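PDB 7C4D: putative esterase from Uncultured bacterium, which probably hydrolyses carboxylic ester bonds as a member of the alpha/beta hydrolase fold family. Local coordinates for residues A[102-107]-A[204-209]; A[211-216]-A[238-243]; A[121-126]-A[234-239]. All blocks are in the same frame, centred on the assembly; numbering follows the deposited sequence. Where two conformers were deposited one is given.

Contact 1 (A[102-107]-A[204-209]); sequences AMWFTA and SGITGI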
ATOM      1  N   ALA A 102      -1.413   4.836   6.586  1.00 43.37           N
ATOM      2  CA  ALA A 102      -1.016   6.235   6.596  1.00 43.46           C
ATOM      3  C   ALA A 102      -2.081   7.067   7.314  1.00 40.54           C
ATOM      4  O   ALA A 102      -1.746   7.924   8.114  1.00 46.47           O
ATOM      5  CB  ALA A 102      -0.763   6.700   5.170  1.00 40.66           C
ATOM      6  N   MET A 103      -3.361   6.785   7.040  1.00 38.67           N
ATOM      7  CA  MET A 103      -4.457   7.468   7.711  1.00 43.51           C
ATOM      8  C   MET A 103      -4.441   7.197   9.225  1.00 44.47           C
ATOM      9  O   MET A 103      -4.536   8.159   9.994  1.00 44.35           O
ATOM     10  CB  MET A 103      -5.792   7.068   7.089  1.00 36.00           C
ATOM     11  CG  MET A 103      -6.044   7.730   5.772  1.00 37.62           C
ATOM     12  SD  MET A 103      -7.725   7.445   5.214  1.00 48.43           S
ATOM     13  CE  MET A 103      -7.626   5.787   4.527  1.00 40.62           C
ATOM     14  N   TRP A 104      -4.222   5.922   9.634  1.00 46.72           N
ATOM     15  CA  TRP A 104      -4.067   5.550  11.046  0.50 46.13           C
ATOM     16  C   TRP A 104      -2.950   6.363  11.683  1.00 45.07           C
ATOM     17  O   TRP A 104      -3.182   7.033  12.686  1.00 45.88           O
ATOM     18  CB  TRP A 104      -3.782   4.049  11.215  0.50 46.62           C
ATOM     19  CG  TRP A 104      -5.001   3.230  11.491  0.50 51.76           C
ATOM     20  CD1 TRP A 104      -5.955   2.847  10.596  0.50 55.00           C
ATOM     21  CD2 TRP A 104      -5.408   2.703  12.768  0.50 58.31           C
ATOM     22  NE1 TRP A 104      -6.926   2.109  11.219  0.50 59.74           N
ATOM     23  CE2 TRP A 104      -6.617   2.002  12.553  0.50 61.64           C
ATOM     24  CE3 TRP A 104      -4.862   2.736  14.057  0.50 55.69           C
ATOM     25  CZ2 TRP A 104      -7.291   1.353  13.591  0.50 67.29           C
ATOM     26  CZ3 TRP A 104      -5.532   2.095  15.079  0.50 61.26           C
ATOM     27  CH2 TRP A 104      -6.731   1.416  14.849  0.50 64.40           C
ATOM     28  N   PHE A 105      -1.751   6.306  11.066  1.00 42.84           N
ATOM     29  CA  PHE A 105      -0.590   7.027  11.563  1.00 41.06           C
ATOM     30  C   PHE A 105      -0.826   8.536  11.683  1.00 42.16           C
ATOM     31  O   PHE A 105      -0.363   9.146  12.645  1.00 41.19           O
ATOM     32  CB  PHE A 105       0.700   6.672  10.810  1.00 41.83           C
ATOM     33  CG  PHE A 105       1.859   7.564  11.191  1.00 49.20           C
ATOM     34  CD1 PHE A 105       2.696   7.236  12.256  1.00 50.06           C
ATOM     35  CD2 PHE A 105       2.103   8.752  10.499  1.00 47.06           C
ATOM     36  CE1 PHE A 105       3.714   8.105  12.643  1.00 41.31           C
ATOM     37  CE2 PHE A 105       3.141   9.601  10.869  1.00 42.79           C
ATOM     38  CZ  PHE A 105       3.941   9.273  11.937  1.00 46.06           C
ATOM     39  N   THR A 106      -1.515   9.125  10.691  1.00 41.16           N
ATOM     40  CA  THR A 106      -1.708  10.568  10.586  1.00 39.47           C
ATOM     41  C   THR A 106      -2.666  11.069  11.677  1.00 42.88           C
ATOM     42  O   THR A 106      -2.436  12.121  12.266  1.00 42.08           O
ATOM     43  CB  THR A 106      -2.237  10.931   9.180  1.00 41.81           C
ATOM     44  OG1 THR A 106      -1.209  10.627   8.230  1.00 39.44           O
ATOM     45  CG2 THR A 106      -2.674  12.377   9.032  1.00 35.13           C
ATOM     46  N   ALA A 107      -3.775  10.346  11.886  1.00 42.61           N
ATOM     47  CA  ALA A 107      -4.722  10.632  12.956  1.00 49.71           C
ATOM     48  C   ALA A 107      -4.060  10.494  14.350  1.00 53.32           C
ATOM     49  O   ALA A 107      -4.199  11.374  15.185  1.00 52.86           O
ATOM     50  CB  ALA A 107      -5.908   9.714  12.799  1.00 45.90           C
ATOM     51  N   SER A 204     -10.862  -3.669   7.564  1.00 45.61           N
ATOM     52  CA  SER A 204     -11.614  -2.970   8.591  1.00 54.52           C
ATOM     53  C   SER A 204     -11.495  -1.452   8.440  1.00 65.57           C
ATOM     54  O   SER A 204     -10.504  -0.942   7.905  1.00 61.49           O
ATOM     55  CB  SER A 204     -11.161  -3.401   9.954  1.00 50.54           C
ATOM     56  OG  SER A 204      -9.946  -2.755  10.264  1.00 63.00           O
ATOM     57  N   GLY A 205     -12.510  -0.753   8.972  1.00 59.14           N
ATOM     58  CA  GLY A 205     -12.650   0.689   8.899  1.00 60.28           C
ATOM     59  C   GLY A 205     -11.880   1.361  10.020  1.00 66.19           C
ATOM     60  O   GLY A 205     -11.606   0.721  11.029  1.00 67.86           O
ATOM     61  N   ILE A 206     -11.523   2.638   9.823  1.00 64.11           N
ATOM     62  CA  ILE A 206     -10.795   3.383  10.836  0.50 71.72           C
ATOM     63  C   ILE A 206     -11.780   3.798  11.926  1.00 71.66           C
ATOM     64  O   ILE A 206     -12.791   4.440  11.656  1.00 81.24           O
ATOM     65  CB  ILE A 206     -10.020   4.580  10.239  0.50 72.04           C
ATOM     66  CG1 ILE A 206      -9.138   4.157   9.061  0.50 82.24           C
ATOM     67  CG2 ILE A 206      -9.199   5.274  11.309  0.50 72.19           C
ATOM     68  CD1 ILE A 206      -8.455   5.307   8.358  0.50 83.85           C
ATOM     69  N   THR A 207     -11.481   3.394  13.157  1.00 75.17           N
ATOM     70  CA  THR A 207     -12.293   3.758  14.305  1.00 76.56           C
ATOM     71  C   THR A 207     -11.359   4.111  15.452  1.00 73.59           C
ATOM     72  O   THR A 207     -10.202   3.686  15.465  1.00 71.95           O
ATOM     73  CB  THR A 207     -13.336   2.683  14.667  1.00 86.22           C
ATOM     74  OG1 THR A 207     -12.975   1.417  14.108  1.00 85.55           O
ATOM     75  CG2 THR A 207     -14.750   3.019  14.233  1.00 79.00           C
ATOM     76  N   GLY A 208     -11.889   4.912  16.381  1.00 78.46           N
ATOM     77  CA  GLY A 208     -11.260   5.191  17.658  1.00 78.05           C
ATOM     78  C   GLY A 208     -10.225   6.305  17.557  1.00 81.37           C
ATOM     79  O   GLY A 208      -9.222   6.294  18.270  1.00 91.29           O
ATOM     80  N   ILE A 209     -10.481   7.269  16.671  1.00 76.53           N
ATOM     81  CA  ILE A 209      -9.509   8.316  16.393  1.00 72.70           C
ATOM     82  C   ILE A 209     -10.132   9.652  16.778  1.00 68.88           C
ATOM     83  O   ILE A 209     -11.345   9.827  16.642  1.00 64.19           O
ATOM     84  CB  ILE A 209      -9.085   8.311  14.904  1.00 70.30           C
ATOM     85  CG1 ILE A 209     -10.303   8.453  13.978  1.00 63.95           C
ATOM     86  CG2 ILE A 209      -8.237   7.079  14.589  1.00 66.25           C
ATOM     87  CD1 ILE A 209      -9.989   8.820  12.543  1.00 73.21           C
TER
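Ile-206 is the main bump of this contact. Its side chain enters the hollow between Met-103 and Trp-104, neighbours on helix 97-108. The two branches of Ile-206 do different work. CG1 is anti to the carbonyl carbon (chi1 -52°) and chi2 is extended, which carries CD1 to the helix. There, in the conformer given, CD1 lies 3.4 Å from Met-103 CB. Two conformers of Ile-206 were deposited, so the tightness of this approach is doubtful. Met-103 bends at chi3, and its SD and CE each lie about 3.9 Å from Ile-206 CD1. The methyl thus meets the thioether chain at its root and at its end, and the two side chains cross at about a right angle.

The other branch, CG2, lies over one face of the Trp-104 indole. It sits 4.2 Å from the centroid of the five-membered ring, 25° off the ring normal, as a CH-pi contact. Ile-206 CG1 adds to this at 3.7 Å from Trp-104 NE1. Trp-104 too has two conformers; in the one given, NE1 is buried and has no partner in the model. The indole also meets the ring of Tyr-71.

One turn further along the helix, Ala-107 offers a small surface. Its CB meets Ile-209 CG2 at 3.9 Å, and Ile-209 CB lies close behind. The short methyl lets the loop draw near, with CA atoms of Ala-107 and Ile-209 6.3 Å apart. Beyond the contact, Ile-206 is tied by its backbone to Pro-123, and Lys-100 NZ bonds to Ser-204 O.

The contact lays the loop between helix 199-203 and strand 217-222 along helix 97-108. In the alpha/beta hydrolase fold this is the helix that follows the nucleophile elbow, here probably the turn around Ser-96.

Contact 2 (A[211-216]-A[238-243]); sequences IPVHVP and EIFPDA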
ATOM      1  N   ILE A 211     -11.133  12.922  15.828  1.00 60.62           N
ATOM      2  CA  ILE A 211     -11.644  13.619  14.658  1.00 66.47           C
ATOM      3  C   ILE A 211     -11.933  15.045  15.109  1.00 68.27           C
ATOM      4  O   ILE A 211     -12.270  15.217  16.272  1.00 81.43           O
ATOM      5  CB  ILE A 211     -12.943  12.918  14.219  1.00 74.49           C
ATOM      6  CG1 ILE A 211     -12.687  11.837  13.173  1.00 73.49           C
ATOM      7  CG2 ILE A 211     -14.026  13.894  13.769  1.00 71.46           C
ATOM      8  CD1 ILE A 211     -13.877  10.903  13.021  1.00 86.45           C
ATOM      9  N   PRO A 212     -11.755  16.108  14.280  1.00 74.09           N
ATOM     10  CA  PRO A 212     -11.153  16.004  12.942  1.00 71.58           C
ATOM     11  C   PRO A 212      -9.624  15.954  12.979  1.00 63.53           C
ATOM     12  O   PRO A 212      -9.001  16.386  13.963  1.00 55.82           O
ATOM     13  CB  PRO A 212     -11.575  17.327  12.274  1.00 72.09           C
ATOM     14  CG  PRO A 212     -11.639  18.324  13.436  1.00 70.32           C
ATOM     15  CD  PRO A 212     -12.111  17.503  14.618  1.00 70.25           C
ATOM     16  N   VAL A 213      -9.028  15.421  11.896  1.00 56.22           N
ATOM     17  CA  VAL A 213      -7.582  15.478  11.734  1.00 50.57           C
ATOM     18  C   VAL A 213      -7.250  16.740  10.934  1.00 51.96           C
ATOM     19  O   VAL A 213      -7.740  16.906   9.810  1.00 48.02           O
ATOM     20  CB  VAL A 213      -7.022  14.221  11.041  1.00 49.80           C
ATOM     21  CG1 VAL A 213      -5.499  14.251  10.994  1.00 49.77           C
ATOM     22  CG2 VAL A 213      -7.491  12.933  11.686  1.00 52.48           C
ATOM     23  N   HIS A 214      -6.396  17.592  11.512  1.00 51.41           N
ATOM     24  CA  HIS A 214      -5.982  18.863  10.920  1.00 49.92           C
ATOM     25  C   HIS A 214      -4.721  18.687  10.065  1.00 51.72           C
ATOM     26  O   HIS A 214      -3.672  19.281  10.342  1.00 49.80           O
ATOM     27  CB  HIS A 214      -5.742  19.924  12.009  1.00 57.07           C
ATOM     28  CG  HIS A 214      -6.916  20.211  12.885  1.00 67.03           C
ATOM     29  ND1 HIS A 214      -8.014  20.934  12.449  1.00 74.61           N
ATOM     30  CD2 HIS A 214      -7.166  19.887  14.171  1.00 74.30           C
ATOM     31  CE1 HIS A 214      -8.897  21.026  13.424  1.00 80.07           C
ATOM     32  NE2 HIS A 214      -8.396  20.397  14.495  1.00 81.97           N
ATOM     33  N   VAL A 215      -4.823  17.848   9.026  1.00 48.95           N
ATOM     34  CA  VAL A 215      -3.717  17.619   8.101  1.00 45.81           C
ATOM     35  C   VAL A 215      -4.329  17.707   6.715  1.00 45.62           C
ATOM     36  O   VAL A 215      -5.365  17.086   6.500  1.00 50.03           O
ATOM     37  CB  VAL A 215      -3.035  16.241   8.292  1.00 45.02           C
ATOM     38  CG1 VAL A 215      -1.953  15.963   7.242  1.00 39.35           C
ATOM     39  CG2 VAL A 215      -2.459  16.080   9.692  1.00 43.61           C
ATOM     40  N   PRO A 216      -3.745  18.483   5.761  1.00 44.12           N
ATOM     41  CA  PRO A 216      -4.214  18.473   4.370  1.00 46.37           C
ATOM     42  C   PRO A 216      -4.111  17.078   3.741  1.00 41.09           C
ATOM     43  O   PRO A 216      -3.068  16.462   3.792  1.00 46.03           O
ATOM     44  CB  PRO A 216      -3.278  19.454   3.633  1.00 43.66           C
ATOM     45  CG  PRO A 216      -2.669  20.305   4.725  1.00 47.62           C
ATOM     46  CD  PRO A 216      -2.649  19.440   5.978  1.00 43.60           C
ATOM     47  N   GLU A 238     -15.564  13.860   7.321  1.00 52.52           N
ATOM     48  CA  GLU A 238     -15.657  13.835   8.772  1.00 49.34           C
ATOM     49  C   GLU A 238     -14.264  13.732   9.379  1.00 51.63           C
ATOM     50  O   GLU A 238     -13.921  14.482  10.297  1.00 53.60           O
ATOM     51  CB  GLU A 238     -16.495  12.616   9.151  1.00 58.35           C
ATOM     52  CG  GLU A 238     -17.144  12.682  10.520  1.00 75.00           C
ATOM     53  CD  GLU A 238     -17.774  11.343  10.875  1.00 80.43           C
ATOM     54  OE1 GLU A 238     -18.624  10.871  10.103  1.00 78.51           O
ATOM     55  OE2 GLU A 238     -17.366  10.744  11.886  1.00 81.67           O
ATOM     56  N   ILE A 239     -13.444  12.811   8.852  1.00 49.47           N
ATOM     57  CA  ILE A 239     -12.089  12.667   9.371  1.00 48.19           C
ATOM     58  C   ILE A 239     -11.185  13.819   8.886  1.00 51.64           C
ATOM     59  O   ILE A 239     -10.400  14.373   9.657  1.00 48.90           O
ATOM     60  CB  ILE A 239     -11.537  11.290   8.952  1.00 49.43           C
ATOM     61  CG1 ILE A 239     -12.419  10.132   9.428  1.00 46.60           C
ATOM     62  CG2 ILE A 239     -10.090  11.119   9.372  1.00 45.26           C
ATOM     63  CD1 ILE A 239     -12.062   8.800   8.818  1.00 43.47           C
ATOM     64  N   PHE A 240     -11.251  14.151   7.586  1.00 54.17           N
ATOM     65  CA  PHE A 240     -10.386  15.162   6.974  1.00 53.24           C
ATOM     66  C   PHE A 240     -11.256  16.234   6.315  1.00 55.58           C
ATOM     67  O   PHE A 240     -11.603  16.086   5.143  1.00 48.81           O
ATOM     68  CB  PHE A 240      -9.527  14.528   5.874  1.00 50.76           C
ATOM     69  CG  PHE A 240      -8.593  13.435   6.336  1.00 46.35           C
ATOM     70  CD1 PHE A 240      -7.424  13.734   7.011  1.00 47.34           C
ATOM     71  CD2 PHE A 240      -8.888  12.108   6.099  1.00 44.47           C
ATOM     72  CE1 PHE A 240      -6.557  12.737   7.421  1.00 45.13           C
ATOM     73  CE2 PHE A 240      -8.034  11.107   6.532  1.00 46.97           C
ATOM     74  CZ  PHE A 240      -6.867  11.423   7.194  1.00 42.72           C
ATOM     75  N   PRO A 241     -11.699  17.284   7.053  1.00 55.05           N
ATOM     76  CA  PRO A 241     -12.704  18.229   6.555  1.00 57.95           C
ATOM     77  C   PRO A 241     -12.324  18.965   5.272  1.00 54.91           C
ATOM     78  O   PRO A 241     -13.176  19.226   4.434  1.00 54.55           O
ATOM     79  CB  PRO A 241     -12.861  19.205   7.727  1.00 61.34           C
ATOM     80  CG  PRO A 241     -12.553  18.354   8.926  1.00 59.19           C
ATOM     81  CD  PRO A 241     -11.351  17.557   8.455  1.00 59.12           C
ATOM     82  N   ASP A 242     -11.034  19.235   5.103  1.00 54.40           N
ATOM     83  CA  ASP A 242     -10.560  19.972   3.945  1.00 55.77           C
ATOM     84  C   ASP A 242      -9.916  19.035   2.905  1.00 55.82           C
ATOM     85  O   ASP A 242      -9.180  19.487   2.042  1.00 57.07           O
ATOM     86  CB  ASP A 242      -9.654  21.112   4.426  1.00 61.92           C
ATOM     87  CG  ASP A 242      -8.416  20.628   5.168  1.00 67.54           C
ATOM     88  OD1 ASP A 242      -8.509  19.601   5.863  1.00 74.62           O
ATOM     89  OD2 ASP A 242      -7.358  21.285   5.046  1.00 75.64           O
ATOM     90  N   ALA A 243     -10.229  17.731   2.951  1.00 49.29           N
ATOM     91  CA  ALA A 243      -9.686  16.756   2.032  1.00 48.15           C
ATOM     92  C   ALA A 243     -10.045  17.104   0.586  1.00 51.75           C
ATOM     93  O   ALA A 243     -11.137  17.575   0.314  1.00 49.18           O
ATOM     94  CB  ALA A 243     -10.192  15.379   2.377  1.00 44.91           C
TER
HETATM   95  O   HOH W   1      -8.331  17.651   7.364  1.00 64.20           O
HETATM   96  O   HOH W   2      -7.613  17.015   4.784  1.00 52.98           O
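Val-213 meets the end of helix 232-239 with backbone and side chain alike. Its N-H bonds to Ile-239 O at 2.8 Å, nearly straight at 168°. From there its side chain can be followed outward. CB lies 3.7 Å from Ile-239 O and 3.9 Å from Phe-240 CE1. CG1, anti to the backbone N (chi1 -175°), meets Phe-240 CE1 too, at 4.0 Å. CG2 turns the other way, to Ile-239 O at 3.8 Å and Ile-239 CG2 at 3.9 Å. That Ile-239 methyl also sits over one face of the Phe-240 ring, toward its rim.

On the outer side, Pro-212, preceded by a cis peptide bond, sets CB against Pro-241 CG at 3.6 Å. Ile-211 CD1 reaches Ile-239 CG1. Beyond Phe-240 the chain makes a type I turn to Ala-243, where water 2 bridges Val-215 O and Asp-242 OD1.

An alanine in place of Phe-240 would probably open a gap beside Val-213 CB and CG1 and leave the Ile-239 methyl without its ring.

The loop before strand 217-222 is held between two helices. Val-213 touches Thr-106 and Ala-107 of helix 97-108, while Val-215 on Val-113 and Phe-240 on Leu-116 reach strand 113-119.

Contact 3 (A[121-126]-A[234-239]); sequences IAPGKY and PLIKEI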
ATOM      1  N   ILE A 121      -8.396   4.126  -1.760  1.00 43.04           N
ATOM      2  CA  ILE A 121      -8.996   3.400  -0.663  1.00 44.01           C
ATOM      3  C   ILE A 121      -9.712   4.396   0.251  1.00 51.82           C
ATOM      4  O   ILE A 121      -9.310   5.560   0.360  1.00 45.35           O
ATOM      5  CB  ILE A 121      -7.934   2.573   0.092  1.00 48.72           C
ATOM      6  CG1 ILE A 121      -8.601   1.492   0.949  1.00 47.43           C
ATOM      7  CG2 ILE A 121      -7.007   3.481   0.865  1.00 39.13           C
ATOM      8  CD1 ILE A 121      -7.681   0.638   1.777  1.00 53.45           C
ATOM      9  N   ALA A 122     -10.786   3.942   0.908  1.00 49.27           N
ATOM     10  CA  ALA A 122     -11.564   4.841   1.753  1.00 51.01           C
ATOM     11  C   ALA A 122     -11.268   4.520   3.214  1.00 49.72           C
ATOM     12  O   ALA A 122     -10.785   3.442   3.519  1.00 53.77           O
ATOM     13  CB  ALA A 122     -13.041   4.736   1.418  1.00 49.91           C
ATOM     14  N   PRO A 123     -11.541   5.404   4.189  1.00 48.84           N
ATOM     15  CA  PRO A 123     -11.258   5.061   5.568  1.00 51.36           C
ATOM     16  C   PRO A 123     -12.127   3.937   6.145  1.00 52.28           C
ATOM     17  O   PRO A 123     -11.750   3.330   7.142  1.00 54.59           O
ATOM     18  CB  PRO A 123     -11.448   6.370   6.348  1.00 50.84           C
ATOM     19  CG  PRO A 123     -11.770   7.437   5.332  1.00 54.15           C
ATOM     20  CD  PRO A 123     -12.125   6.739   4.040  1.00 50.41           C
ATOM     21  N   GLY A 124     -13.258   3.623   5.519  1.00 48.88           N
ATOM     22  CA  GLY A 124     -14.225   2.737   6.156  1.00 47.81           C
ATOM     23  C   GLY A 124     -14.056   1.247   5.820  1.00 60.61           C
ATOM     24  O   GLY A 124     -13.251   0.829   4.985  1.00 51.49           O
ATOM     25  N   LYS A 125     -14.865   0.427   6.491  1.00 59.75           N
ATOM     26  CA  LYS A 125     -14.786  -1.023   6.396  1.00 56.09           C
ATOM     27  C   LYS A 125     -15.414  -1.467   5.088  1.00 50.55           C
ATOM     28  O   LYS A 125     -16.401  -0.885   4.656  1.00 59.24           O
ATOM     29  CB  LYS A 125     -15.485  -1.678   7.600  1.00 65.85           C
ATOM     30  CG  LYS A 125     -15.741  -3.174   7.467  1.00 64.47           C
ATOM     31  CD  LYS A 125     -16.617  -3.744   8.548  1.00 73.07           C
ATOM     32  CE  LYS A 125     -17.132  -5.118   8.166  1.00 85.32           C
ATOM     33  NZ  LYS A 125     -17.828  -5.789   9.291  1.00 97.11           N
ATOM     34  N   TYR A 126     -14.806  -2.488   4.466  1.00 50.40           N
ATOM     35  CA  TYR A 126     -15.340  -3.171   3.303  1.00 52.82           C
ATOM     36  C   TYR A 126     -15.939  -4.506   3.777  1.00 62.14           C
ATOM     37  O   TYR A 126     -15.300  -5.224   4.538  1.00 58.63           O
ATOM     38  CB  TYR A 126     -14.223  -3.408   2.281  1.00 50.14           C
ATOM     39  CG  TYR A 126     -13.631  -2.156   1.681  1.00 62.26           C
ATOM     40  CD1 TYR A 126     -12.675  -1.422   2.381  1.00 56.80           C
ATOM     41  CD2 TYR A 126     -14.052  -1.687   0.436  1.00 54.72           C
ATOM     42  CE1 TYR A 126     -12.149  -0.254   1.856  1.00 60.54           C
ATOM     43  CE2 TYR A 126     -13.537  -0.519  -0.102  1.00 55.10           C
ATOM     44  CZ  TYR A 126     -12.585   0.193   0.616  1.00 63.46           C
ATOM     45  OH  TYR A 126     -12.044   1.325   0.105  1.00 63.73           O
ATOM     46  N   PRO A 234     -18.786  11.300   2.743  1.00 63.38           N
ATOM     47  CA  PRO A 234     -19.160  11.738   4.091  1.00 60.41           C
ATOM     48  C   PRO A 234     -18.159  11.407   5.203  1.00 56.23           C
ATOM     49  O   PRO A 234     -17.781  12.279   5.983  1.00 57.99           O
ATOM     50  CB  PRO A 234     -20.535  11.074   4.341  1.00 64.20           C
ATOM     51  CG  PRO A 234     -21.083  10.731   2.967  1.00 57.48           C
ATOM     52  CD  PRO A 234     -19.855  10.503   2.104  1.00 62.90           C
ATOM     53  N   LEU A 235     -17.717  10.148   5.282  1.00 54.71           N
ATOM     54  CA  LEU A 235     -16.733   9.754   6.289  1.00 56.39           C
ATOM     55  C   LEU A 235     -15.342  10.347   6.010  1.00 54.51           C
ATOM     56  O   LEU A 235     -14.704  10.806   6.959  1.00 48.19           O
ATOM     57  CB  LEU A 235     -16.706   8.224   6.435  1.00 56.65           C
ATOM     58  CG  LEU A 235     -15.608   7.624   7.319  1.00 55.05           C
ATOM     59  CD1 LEU A 235     -15.679   8.126   8.756  1.00 58.22           C
ATOM     60  CD2 LEU A 235     -15.698   6.104   7.314  1.00 55.32           C
ATOM     61  N   ILE A 236     -14.885  10.358   4.732  1.00 45.07           N
ATOM     62  CA  ILE A 236     -13.647  11.047   4.357  1.00 44.16           C
ATOM     63  C   ILE A 236     -13.647  12.466   4.941  1.00 44.70           C
ATOM     64  O   ILE A 236     -12.688  12.860   5.614  1.00 45.74           O
ATOM     65  CB  ILE A 236     -13.411  11.051   2.817  1.00 43.16           C
ATOM     66  CG1 ILE A 236     -13.123   9.640   2.284  1.00 47.99           C
ATOM     67  CG2 ILE A 236     -12.298  12.023   2.442  1.00 41.43           C
ATOM     68  CD1 ILE A 236     -13.142   9.485   0.728  1.00 39.60           C
ATOM     69  N   LYS A 237     -14.748  13.214   4.720  1.00 48.72           N
ATOM     70  CA  LYS A 237     -14.860  14.624   5.099  1.00 52.56           C
ATOM     71  C   LYS A 237     -14.955  14.825   6.615  1.00 55.92           C
ATOM     72  O   LYS A 237     -14.463  15.834   7.120  1.00 57.96           O
ATOM     73  CB  LYS A 237     -15.998  15.325   4.346  1.00 58.37           C
ATOM     74  CG  LYS A 237     -15.771  15.517   2.847  1.00 52.48           C
ATOM     75  CD  LYS A 237     -14.470  16.221   2.528  1.00 63.22           C
ATOM     76  CE  LYS A 237     -14.582  17.182   1.360  1.00 68.20           C
ATOM     77  NZ  LYS A 237     -13.727  18.377   1.560  1.00 65.08           N
ATOM     78  N   GLU A 238     -15.564  13.860   7.321  1.00 52.52           N
ATOM     79  CA  GLU A 238     -15.657  13.835   8.772  1.00 49.34           C
ATOM     80  C   GLU A 238     -14.264  13.732   9.379  1.00 51.63           C
ATOM     81  O   GLU A 238     -13.921  14.482  10.297  1.00 53.60           O
ATOM     82  CB  GLU A 238     -16.495  12.616   9.151  1.00 58.35           C
ATOM     83  CG  GLU A 238     -17.144  12.682  10.520  1.00 75.00           C
ATOM     84  CD  GLU A 238     -17.774  11.343  10.875  1.00 80.43           C
ATOM     85  OE1 GLU A 238     -18.624  10.871  10.103  1.00 78.51           O
ATOM     86  OE2 GLU A 238     -17.366  10.744  11.886  1.00 81.67           O
ATOM     87  N   ILE A 239     -13.444  12.811   8.852  1.00 49.47           N
ATOM     88  CA  ILE A 239     -12.089  12.667   9.371  1.00 48.19           C
ATOM     89  C   ILE A 239     -11.185  13.819   8.886  1.00 51.64           C
ATOM     90  O   ILE A 239     -10.400  14.373   9.657  1.00 48.90           O
ATOM     91  CB  ILE A 239     -11.537  11.290   8.952  1.00 49.43           C
ATOM     92  CG1 ILE A 239     -12.419  10.132   9.428  1.00 46.60           C
ATOM     93  CG2 ILE A 239     -10.090  11.119   9.372  1.00 45.26           C
ATOM     94  CD1 ILE A 239     -12.062   8.800   8.818  1.00 43.47           C
TER
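Pro-123 sets its ring against helix 232-239, where Ile-236 and Ile-239 receive it. Pro-123 CD meets Ile-236 CG1 at 3.5 Å. Pro-123 CB meets Ile-239 CD1, also at 3.5 Å. Pro-123 CG stands between the two, 4.0 Å from Ile-236 CG1 and 3.8 Å from Ile-239 CD1. The ring therefore touches the helix through all three of its methylene carbons. The approaches differ. Ile-236 crosses the proline at about a right angle, whereas Ile-239 slides past it in the opposite direction. Ile-236 has CG1 anti to the carbonyl carbon (chi1 -68°), which turns this branch toward the proline.

Leu-235 adds the outer edge. Its CD2 rests 3.9 Å from Gly-124 CA. A side chain on Gly-124 would probably crowd this methyl.

The next shell fixes the loop. The backbone of Pro-123 itself is hydrogen-bonded to that of Ile-206. Ala-122 N donates to Tyr-126 OH at 3.0 Å, which ties the start of the loop to its end. Tyr-126 OH also bonds to Tyr-227 O, and Lys-100 NZ donates to Gly-124 O. On the helix side, Ile-239 N bonds to Leu-235 O at 3.0 Å, joining two of the residues that touch the loop.

Across the two segments the contact is wholly apolar. It depends on shape and on burial of carbon surface, and the polar bonds that position the loop lie behind it.

In the fold
All three contacts lie on the same side of the chain's centre, with neighbouring centres about 10 to 12 Å apart. Contact 3 is the buried one, while contacts 1 and 2 mix buried residues with exposed ones. Contacts 2 and 3 share helix 232-239 and use Ile-239 in common. Contact 1 instead uses helix 97-108, and its Met-103 SD packs on Phe-240 CE2 of contact 2 at 3.9 Å. Contacts 1 and 3 meet where Ile-206 N probably bonds to Pro-123 O. Contacts 1 and 3 join their segments by apolar packing, whereas contact 2, farthest from the chain's centre, adds a backbone bond and bridging water.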